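PDB 5L2D: surface-associated protein CshA from Streptococcus gordonii, which is a cell-wall-anchored adhesin that binds host fibronectin, the chain here covering its non-repetitive domain 2. Local coordinates for residues T43-E48 with V55-T60. Residues are numbered along the deposited sequence; the frame is centred on the assembly and turned at random.
Sequences TVFKKE and VTLTVT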
ATOM      1  N   THR A  43      -8.851 -13.905  -5.533  1.00 56.91           N
ATOM      2  CA  THR A  43      -9.831 -12.879  -5.851  1.00 59.31           C
ATOM      3  C   THR A  43      -9.401 -11.965  -7.017  1.00 62.32           C
ATOM      4  O   THR A  43      -8.261 -11.529  -7.063  1.00 62.17           O
ATOM      5  CB  THR A  43     -10.042 -12.008  -4.613  1.00 61.70           C
ATOM      6  OG1 THR A  43     -10.685 -12.775  -3.569  1.00 62.03           O
ATOM      7  CG2 THR A  43     -10.867 -10.798  -4.948  1.00 58.85           C
ATOM      8  N   VAL A  44     -10.345 -11.665  -7.918  1.00 62.18           N
ATOM      9  CA  VAL A  44     -10.091 -11.111  -9.255  1.00 60.45           C
ATOM     10  C   VAL A  44     -11.043  -9.993  -9.583  1.00 63.57           C
ATOM     11  O   VAL A  44     -12.257 -10.185  -9.549  1.00 74.10           O
ATOM     12  CB  VAL A  44     -10.389 -12.143 -10.408  1.00 63.72           C
ATOM     13  CG1 VAL A  44     -10.616 -11.451 -11.740  1.00 65.98           C
ATOM     14  CG2 VAL A  44      -9.277 -13.161 -10.606  1.00 63.00           C
ATOM     15  N   PHE A  45     -10.490  -8.870 -10.021  1.00 60.97           N
ATOM     16  CA  PHE A  45     -11.261  -7.778 -10.618  1.00 58.23           C
ATOM     17  C   PHE A  45     -11.002  -7.744 -12.122  1.00 56.06           C
ATOM     18  O   PHE A  45      -9.857  -7.675 -12.529  1.00 56.72           O
ATOM     19  CB  PHE A  45     -10.814  -6.435  -9.995  1.00 54.20           C
ATOM     20  CG  PHE A  45     -11.279  -5.210 -10.749  1.00 50.72           C
ATOM     21  CD1 PHE A  45     -12.526  -4.664 -10.511  1.00 53.14           C
ATOM     22  CD2 PHE A  45     -10.456  -4.590 -11.679  1.00 54.53           C
ATOM     23  CE1 PHE A  45     -12.953  -3.533 -11.196  1.00 54.64           C
ATOM     24  CE2 PHE A  45     -10.867  -3.446 -12.365  1.00 53.79           C
ATOM     25  CZ  PHE A  45     -12.126  -2.925 -12.127  1.00 55.87           C
ATOM     26  N   LYS A  46     -12.043  -7.728 -12.951  1.00 57.50           N
ATOM     27  CA  LYS A  46     -11.847  -7.751 -14.412  1.00 55.22           C
ATOM     28  C   LYS A  46     -12.882  -6.881 -15.091  1.00 56.40           C
ATOM     29  O   LYS A  46     -14.090  -7.080 -14.888  1.00 54.99           O
ATOM     30  CB  LYS A  46     -11.883  -9.181 -14.905  1.00 52.59           C
ATOM     31  CG  LYS A  46     -11.431  -9.341 -16.331  1.00 66.83           C
ATOM     32  CD  LYS A  46     -12.582  -9.844 -17.219  1.00 81.22           C
ATOM     33  CE  LYS A  46     -12.116 -10.573 -18.491  1.00 84.14           C
ATOM     34  NZ  LYS A  46     -11.343 -11.830 -18.247  1.00 75.26           N
ATOM     35  N   LYS A  47     -12.426  -5.886 -15.861  1.00 56.93           N
ATOM     36  CA  LYS A  47     -13.348  -4.912 -16.430  1.00 60.06           C
ATOM     37  C   LYS A  47     -12.829  -4.276 -17.689  1.00 64.13           C
ATOM     38  O   LYS A  47     -11.641  -3.956 -17.787  1.00 61.02           O
ATOM     39  CB  LYS A  47     -13.635  -3.806 -15.413  1.00 70.31           C
ATOM     40  CG  LYS A  47     -14.705  -2.786 -15.810  1.00 75.85           C
ATOM     41  CD  LYS A  47     -14.723  -1.616 -14.827  1.00 90.80           C
ATOM     42  CE  LYS A  47     -16.114  -1.092 -14.505  1.00101.45           C
ATOM     43  NZ  LYS A  47     -16.634  -0.282 -15.638  1.00 96.44           N
ATOM     44  N   GLU A  48     -13.748  -4.054 -18.634  1.00 66.72           N
ATOM     45  CA  GLU A  48     -13.427  -3.362 -19.875  1.00 67.23           C
ATOM     46  C   GLU A  48     -13.362  -1.871 -19.568  1.00 62.43           C
ATOM     47  O   GLU A  48     -14.351  -1.202 -19.444  1.00 66.21           O
ATOM     48  CB  GLU A  48     -14.433  -3.683 -21.003  1.00 67.83           C
ATOM     49  CG  GLU A  48     -14.229  -2.884 -22.305  1.00 72.45           C
ATOM     50  CD  GLU A  48     -14.654  -3.615 -23.595  1.00 77.03           C
ATOM     51  OE1 GLU A  48     -14.595  -2.999 -24.689  1.00 70.34           O
ATOM     52  OE2 GLU A  48     -15.019  -4.809 -23.534  1.00 85.99           O
ATOM     53  N   VAL A  55      -8.592  -4.941 -18.198  1.00 53.92           N
ATOM     54  CA  VAL A  55      -7.576  -5.030 -17.149  1.00 53.50           C
ATOM     55  C   VAL A  55      -8.039  -6.086 -16.238  1.00 51.58           C
ATOM     56  O   VAL A  55      -9.228  -6.238 -16.018  1.00 52.02           O
ATOM     57  CB  VAL A  55      -7.391  -3.732 -16.332  1.00 52.30           C
ATOM     58  CG1 VAL A  55      -6.938  -2.584 -17.216  1.00 57.05           C
ATOM     59  CG2 VAL A  55      -8.669  -3.302 -15.689  1.00 52.84           C
ATOM     60  N   THR A  56      -7.091  -6.840 -15.724  1.00 58.74           N
ATOM     61  CA  THR A  56      -7.396  -7.905 -14.794  1.00 57.06           C
ATOM     62  C   THR A  56      -6.431  -7.758 -13.617  1.00 55.19           C
ATOM     63  O   THR A  56      -5.207  -7.780 -13.782  1.00 52.74           O
ATOM     64  CB  THR A  56      -7.244  -9.289 -15.453  1.00 62.90           C
ATOM     65  OG1 THR A  56      -8.082  -9.399 -16.622  1.00 58.39           O
ATOM     66  CG2 THR A  56      -7.610 -10.377 -14.467  1.00 70.87           C
ATOM     67  N   LEU A  57      -7.001  -7.567 -12.440  1.00 54.40           N
ATOM     68  CA  LEU A  57      -6.259  -7.502 -11.197  1.00 56.62           C
ATOM     69  C   LEU A  57      -6.597  -8.715 -10.399  1.00 57.51           C
ATOM     70  O   LEU A  57      -7.786  -8.929 -10.109  1.00 69.30           O
ATOM     71  CB  LEU A  57      -6.654  -6.276 -10.368  1.00 56.09           C
ATOM     72  CG  LEU A  57      -5.922  -4.985 -10.736  1.00 62.99           C
ATOM     73  CD1 LEU A  57      -6.502  -3.812  -9.980  1.00 70.28           C
ATOM     74  CD2 LEU A  57      -4.447  -5.065 -10.407  1.00 64.23           C
ATOM     75  N   THR A  58      -5.571  -9.472 -10.000  1.00 51.60           N
ATOM     76  CA  THR A  58      -5.765 -10.690  -9.219  1.00 52.90           C
ATOM     77  C   THR A  58      -4.858 -10.659  -8.003  1.00 54.07           C
ATOM     78  O   THR A  58      -3.645 -10.445  -8.149  1.00 56.58           O
ATOM     79  CB  THR A  58      -5.418 -11.961 -10.022  1.00 57.69           C
ATOM     80  OG1 THR A  58      -5.939 -11.893 -11.369  1.00 56.03           O
ATOM     81  CG2 THR A  58      -5.938 -13.203  -9.285  1.00 57.41           C
ATOM     82  N   VAL A  59      -5.415 -10.913  -6.818  1.00 51.76           N
ATOM     83  CA  VAL A  59      -4.625 -10.825  -5.586  1.00 52.28           C
ATOM     84  C   VAL A  59      -3.698 -11.994  -5.499  1.00 54.56           C
ATOM     85  O   VAL A  59      -4.151 -13.145  -5.493  1.00 60.36           O
ATOM     86  CB  VAL A  59      -5.482 -10.908  -4.320  1.00 52.94           C
ATOM     87  CG1 VAL A  59      -4.613 -10.819  -3.079  1.00 57.74           C
ATOM     88  CG2 VAL A  59      -6.485  -9.801  -4.282  1.00 54.28           C
ATOM     89  N   THR A  60      -2.407 -11.732  -5.398  1.00 58.10           N
ATOM     90  CA  THR A  60      -1.468 -12.857  -5.279  1.00 61.73           C
ATOM     91  C   THR A  60      -0.988 -13.069  -3.883  1.00 60.37           C
ATOM     92  O   THR A  60      -0.383 -14.078  -3.616  1.00 60.34           O
ATOM     93  CB  THR A  60      -0.207 -12.688  -6.138  1.00 58.69           C
ATOM     94  OG1 THR A  60       0.588 -11.614  -5.638  1.00 59.84           O
ATOM     95  CG2 THR A  60      -0.582 -12.387  -7.554  1.00 63.74           C
TER
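Phe45 and Leu57 form a hydrogen-bonded pair in an antiparallel beta hairpin of the non-repetitive domain 2, strands 44-50 and 53-61, toward the end away from the turn. Over 44-48 and 55-60 the axes run at 178°.

Five backbone hydrogen bonds join the segments. Phe45 and Leu57 bond both ways, with Phe45 N 2.7 Å from Leu57 O. Lys47 and Val55 do the same, with 3.2 Å from Lys47 N to Val55 O. Val59 N adds a bond to Thr43 O. Farther out, Val44 and Lys46 bond to Lys31 and Ser29, while Thr56 and Thr58 bond to Glu147 and Lys145 of strand 138-150.

Phe45, Val55 and Leu57 are buried on one face; Lys47 starts there, but its chain turns outward. With CG anti to the backbone N (chi1 166°), beside the carbonyl carbon, the Phe45 ring leans toward Val55, whose CG2 lies oblique to it, 4.0 Å from Phe45 CE2. Val55 and Leu57 also pack on Phe282 and Met280 of the second subunit.

On the other face Lys46 CG makes van der Waals contact with Thr56 OG1 at 3.4 Å, not a hydrogen bond. Val44 and Thr58 stand side by side, with Val44 CG2 3.6 Å from Thr58 CG2.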